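Local coordinates for SnoaL-like domain protein (Mycobacterium hassiacum, PDB 6P44), which catalyses, as a ketosteroid isomerase, the shift of the double bond of 3-oxosteroids from the delta-5 to the delta-4 position, at residues 15-19 with 20-24; 35-38 with 39-42. The protein carries 1 engineered substitution. All blocks are in the same frame, centred on the assembly; numbering follows the deposited sequence. Where two conformers were deposited one is given.

Interaction 1. Residues 15-19 with 20-24; sequences LEFVA and KGQPD
Phe17 and Gln22 are joined where helix 4-20 runs out: Gln22 N reaches back to Phe17 O at 3.0 Å, Gly21 takes a positive phi of 68°, and the chain leaves the helix through a Schellman motif. Gly21 N bonds to Val18 O at 3.1 Å, approaching from well above the plane of that carbonyl and not along a lone pair. One residue earlier the ordinary helical pattern still holds, with Lys20 N on Glu16 O at 3.0 Å. Gln22 then serves as N-cap of helix 23-29, leaving a very short link between the two helices.

A salt bridge also spans one turn of the helix, from Glu16 to Lys20. Glu16 sends CG away from its own N (chi1 172°), and from there its extended chain slants across that of Lys20, with the carboxylate meeting NZ. In the conformer described, Lys20 NZ pairs with Glu16 OE2 at 2.9 Å, meeting the carboxylate on its anti side and somewhat out of its plane. The aliphatic part is in contact as well, Lys20 CE lying 3.7 Å from Glu16 CG.

Inward, Val18 packs on Ile26 and Leu83, and Phe17 on Ile26 and Leu29, which ties the helix end to helix 23-29 and the sheet. The Gln22 amide is inclined 52° to the Phe17 ring, and its OE1 comes obliquely to within 3.3 Å of Phe17 CD1.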
loop_
_atom_site.group_PDB
_atom_site.type_symbol
_atom_site.label_atom_id
_atom_site.label_comp_id
_atom_site.label_asym_id
_atom_site.label_seq_id
_atom_site.Cartn_x
_atom_site.Cartn_y
_atom_site.Cartn_z
ATOM N N LEU B 15 1.038 7.709 14.349
ATOM C CA LEU B 15 1.930 6.746 14.992
ATOM C C LEU B 15 2.262 7.167 16.417
ATOM O O LEU B 15 2.451 6.306 17.282
ATOM C CB LEU B 15 3.177 6.509 14.125
ATOM C CG LEU B 15 2.863 5.818 12.778
ATOM C CD1 LEU B 15 4.099 5.672 11.874
ATOM C CD2 LEU B 15 2.186 4.449 12.970
ATOM N N GLU B 16 2.359 8.472 16.674
ATOM C CA GLU B 16 2.527 8.955 18.042
ATOM C C GLU B 16 1.363 8.523 18.922
ATOM O O GLU B 16 1.560 7.993 20.023
ATOM C CB GLU B 16 2.637 10.478 18.035
ATOM C CG GLU B 16 2.630 11.094 19.410
ATOM C CD GLU B 16 2.498 12.587 19.360
ATOM O OE1 GLU B 16 2.720 13.156 18.268
ATOM O OE2 GLU B 16 2.165 13.182 20.410
ATOM N N PHE B 17 0.135 8.755 18.455
ATOM C CA PHE B 17 -1.039 8.434 19.258
ATOM C C PHE B 17 -1.212 6.929 19.420
ATOM O O PHE B 17 -1.715 6.474 20.453
ATOM C CB PHE B 17 -2.286 9.051 18.623
ATOM C CG PHE B 17 -2.216 10.539 18.444
ATOM C CD1 PHE B 17 -1.562 11.337 19.363
ATOM C CD2 PHE B 17 -2.824 11.141 17.354
ATOM C CE1 PHE B 17 -1.511 12.722 19.189
ATOM C CE2 PHE B 17 -2.783 12.508 17.181
ATOM C CZ PHE B 17 -2.124 13.294 18.099
ATOM N N VAL B 18 -0.824 6.141 18.415
ATOM C CA VAL B 18 -0.786 4.687 18.586
ATOM C C VAL B 18 0.194 4.308 19.695
ATOM O O VAL B 18 -0.129 3.526 20.596
ATOM C CB VAL B 18 -0.435 3.998 17.255
ATOM C CG1 VAL B 18 -0.084 2.516 17.471
ATOM C CG2 VAL B 18 -1.579 4.116 16.254
ATOM N N ALA B 19 1.415 4.850 19.637
ATOM C CA ALA B 19 2.427 4.502 20.635
ATOM C C ALA B 19 1.999 4.892 22.043
ATOM O O ALA B 19 2.395 4.242 23.017
ATOM C CB ALA B 19 3.745 5.197 20.294
ATOM N N LYS B 20 1.201 5.943 22.176
ATOM C CA LYS B 20 0.776 6.417 23.484
ATOM C C LYS B 20 -0.531 5.796 23.954
ATOM O O LYS B 20 -0.931 6.025 25.102
ATOM C CB LYS B 20 0.623 7.934 23.452
ATOM C CG LYS B 20 1.933 8.648 23.297
ATOM C CD LYS B 20 1.734 10.133 23.218
ATOM C CE LYS B 20 3.067 10.834 23.111
ATOM N NZ LYS B 20 2.903 12.308 23.088
ATOM N N GLY B 21 -1.201 5.024 23.105
ATOM C CA GLY B 21 -2.470 4.427 23.470
ATOM C C GLY B 21 -3.561 5.465 23.624
ATOM O O GLY B 21 -4.241 5.493 24.648
ATOM N N GLN B 22 -3.734 6.329 22.619
ATOM C CA GLN B 22 -4.648 7.468 22.695
ATOM C C GLN B 22 -5.689 7.371 21.583
ATOM O O GLN B 22 -5.596 8.076 20.566
ATOM C CB GLN B 22 -3.878 8.785 22.606
ATOM C CG GLN B 22 -3.019 9.081 23.825
ATOM C CD GLN B 22 -2.236 10.377 23.688
ATOM O OE1 GLN B 22 -1.711 10.698 22.625
ATOM N NE2 GLN B 22 -2.167 11.133 24.764
ATOM N N PRO B 23 -6.713 6.532 21.755
ATOM C CA PRO B 23 -7.718 6.377 20.688
ATOM C C PRO B 23 -8.508 7.631 20.385
ATOM O O PRO B 23 -8.935 7.799 19.241
ATOM C CB PRO B 23 -8.627 5.257 21.208
ATOM C CG PRO B 23 -8.343 5.159 22.661
ATOM C CD PRO B 23 -6.937 5.592 22.861
ATOM N N ASP B 24 -8.753 8.505 21.371
ATOM C CA ASP B 24 -9.473 9.738 21.069
ATOM C C ASP B 24 -8.672 10.589 20.102
ATOM O O ASP B 24 -9.217 11.129 19.132
ATOM C CB ASP B 24 -9.747 10.543 22.344
ATOM C CG ASP B 24 -10.827 9.931 23.229
ATOM O OD1 ASP B 24 -11.665 9.146 22.732
ATOM O OD2 ASP B 24 -10.850 10.275 24.434
#

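Interaction 2. Residues 35-38 with 39-42. Engineered in segment 35-38: Asn38 (natural residue Asp). With DNX (3,4-dinitrophenol), chain H.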
loop_
_atom_site.group_PDB
_atom_site.type_symbol
_atom_site.label_atom_id
_atom_site.label_comp_id
_atom_site.label_asym_id
_atom_site.label_seq_id
_atom_site.Cartn_x
_atom_site.Cartn_y
_atom_site.Cartn_z
ATOM N N THR B 35 -12.979 5.602 6.312
ATOM C CA THR B 35 -13.009 4.153 6.383
ATOM C C THR B 35 -11.691 3.613 6.922
ATOM O O THR B 35 -10.616 4.149 6.641
ATOM C CB THR B 35 -13.277 3.540 5.000
ATOM O OG1 THR B 35 -12.268 3.962 4.066
ATOM C CG2 THR B 35 -14.640 3.969 4.490
ATOM N N VAL B 36 -11.781 2.523 7.681
ATOM C CA VAL B 36 -10.611 1.790 8.160
ATOM C C VAL B 36 -10.814 0.329 7.807
ATOM O O VAL B 36 -11.833 -0.272 8.175
ATOM C CB VAL B 36 -10.395 1.945 9.676
ATOM C CG1 VAL B 36 -9.326 0.958 10.171
ATOM C CG2 VAL B 36 -9.997 3.373 10.010
ATOM N N GLU B 37 -9.837 -0.250 7.118
ATOM C CA GLU B 37 -9.837 -1.668 6.775
ATOM C C GLU B 37 -8.549 -2.248 7.348
ATOM O O GLU B 37 -7.469 -2.076 6.772
ATOM C CB GLU B 37 -9.966 -1.853 5.268
ATOM C CG GLU B 37 -10.273 -3.254 4.851
ATOM C CD GLU B 37 -10.439 -3.414 3.336
ATOM O OE1 GLU B 37 -10.762 -2.423 2.655
ATOM O OE2 GLU B 37 -10.262 -4.537 2.825
ATOM N N ASN B 38 -8.661 -2.908 8.504
ATOM C CA ASN B 38 -7.500 -3.406 9.237
ATOM C C ASN B 38 -7.837 -4.768 9.834
ATOM O O ASN B 38 -8.545 -4.834 10.850
ATOM C CB ASN B 38 -7.096 -2.449 10.355
ATOM C CG ASN B 38 -5.900 -2.947 11.107
ATOM O OD1 ASN B 38 -5.200 -3.826 10.630
ATOM N ND2 ASN B 38 -5.654 -2.392 12.288
ATOM N N PRO B 39 -7.331 -5.869 9.265
ATOM C CA PRO B 39 -6.498 -5.922 8.060
ATOM C C PRO B 39 -7.335 -5.815 6.793
ATOM O O PRO B 39 -8.549 -6.053 6.806
ATOM C CB PRO B 39 -5.887 -7.312 8.137
ATOM C CG PRO B 39 -6.946 -8.125 8.782
ATOM C CD PRO B 39 -7.554 -7.213 9.832
ATOM N N VAL B 40 -6.672 -5.517 5.679
ATOM C CA VAL B 40 -7.329 -5.649 4.392
ATOM C C VAL B 40 -7.892 -7.056 4.267
ATOM O O VAL B 40 -7.258 -8.035 4.675
ATOM C CB VAL B 40 -6.349 -5.281 3.268
ATOM C CG1 VAL B 40 -6.911 -5.661 1.900
ATOM C CG2 VAL B 40 -6.046 -3.773 3.354
ATOM N N GLY B 41 -9.119 -7.142 3.751
ATOM C CA GLY B 41 -9.871 -8.373 3.662
ATOM C C GLY B 41 -10.949 -8.521 4.714
ATOM O O GLY B 41 -11.823 -9.384 4.573
ATOM N N SER B 42 -10.901 -7.723 5.771
ATOM C CA SER B 42 -11.914 -7.760 6.818
ATOM C C SER B 42 -12.940 -6.648 6.602
ATOM O O SER B 42 -12.723 -5.706 5.834
ATOM C CB SER B 42 -11.286 -7.640 8.209
ATOM O OG SER B 42 -10.654 -6.381 8.412
HETATM C C1 DNX H . -2.531 0.042 12.594
HETATM C C2 DNX H . -2.893 0.108 13.931
HETATM C C3 DNX H . -2.981 -1.059 14.655
HETATM N N3 DNX H . -3.393 -0.936 16.054
HETATM C C4 DNX H . -2.702 -2.286 14.070
HETATM N N4 DNX H . -2.800 -3.544 14.806
HETATM C C5 DNX H . -2.330 -2.345 12.740
HETATM C C6 DNX H . -2.248 -1.180 11.999
HETATM O O1 DNX H . -2.455 1.196 11.877
HETATM O O31 DNX H . -4.586 -0.939 16.306
HETATM O O32 DNX H . -2.525 -0.806 16.905
HETATM O O41 DNX H . -3.224 -4.525 14.218
HETATM O O42 DNX H . -2.438 -3.562 15.973
HETATM O O HOH W 1 -12.721 -5.837 2.966
HETATM O O HOH W 2 -11.369 -3.766 8.978
#
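Glu37 reaches from the end of strand 34-37 across the type II turn Pro39-Ser42, and its carboxylate takes the backbone N-H of Gly41 in the turn. Its CB makes no close approach to the turn. The first torsion sets CG opposite the backbone N (chi1 -167°), 3.6 Å from Ser42 O, and CD lies 4.0 Å from both Val40 CA and Gly41 N. At the tip, OE2 accepts Gly41 N at 3.0 Å in an almost straight bond (174°), using the lone pair turned away from its sister oxygen. Water 1 donates to the same OE2 and to Ser42 O, linking the carboxylate to the end of the turn.

The turn itself is closed by Pro39 O, which accepts both Ser42 N and Ser42 OG, the hydroxyl at 2.7 Å in the carbonyl plane. Water 2 donates to Ser42 OG and accepts from Asn38 N, joining the turn to the residue just after strand 34-37.

Asn38, an engineered replacement of Asp, precedes Pro39 through a cis peptide that brings their CA atoms to 3.0 Å. Its amide points the other way, into the pocket: ND2 stands over a face of the dinitrophenol ring, 3.4 Å from C5, while OD1 is hydrogen-bonded to Trp115 NE1. The natural aspartate at this place is probably the general base, as in other ketosteroid isomerases.

Strand 34-37 lies between strands 45-46 and 108-121, Glu37 packing on Lys112 of the latter and Asn38 on Ala113. Helix 48-54 adds Phe54 against Asn38, and Val40 packs on Tyr114 and on Glu76 of the second subunit.

Overall arrangement
Interactions 1 and 2 follow one another along the chain and lie on opposite sides of its centre, their own centres 19 Å apart and their nearest atoms about 9 Å apart without touching. What unites them is the pocket of this SnoaL-like, NTF2-type fold. From the helix end at 15-19, Val18 brings its side chain to about 4 Å from the bound 3,4-dinitrophenol; from the residue just after strand 34-37, the Asn38 amide lies against the ring of the same ligand. Tyr14, just ahead of interaction 1, hydrogen-bonds the dinitrophenol, so the helix supplies polar as well as apolar wall.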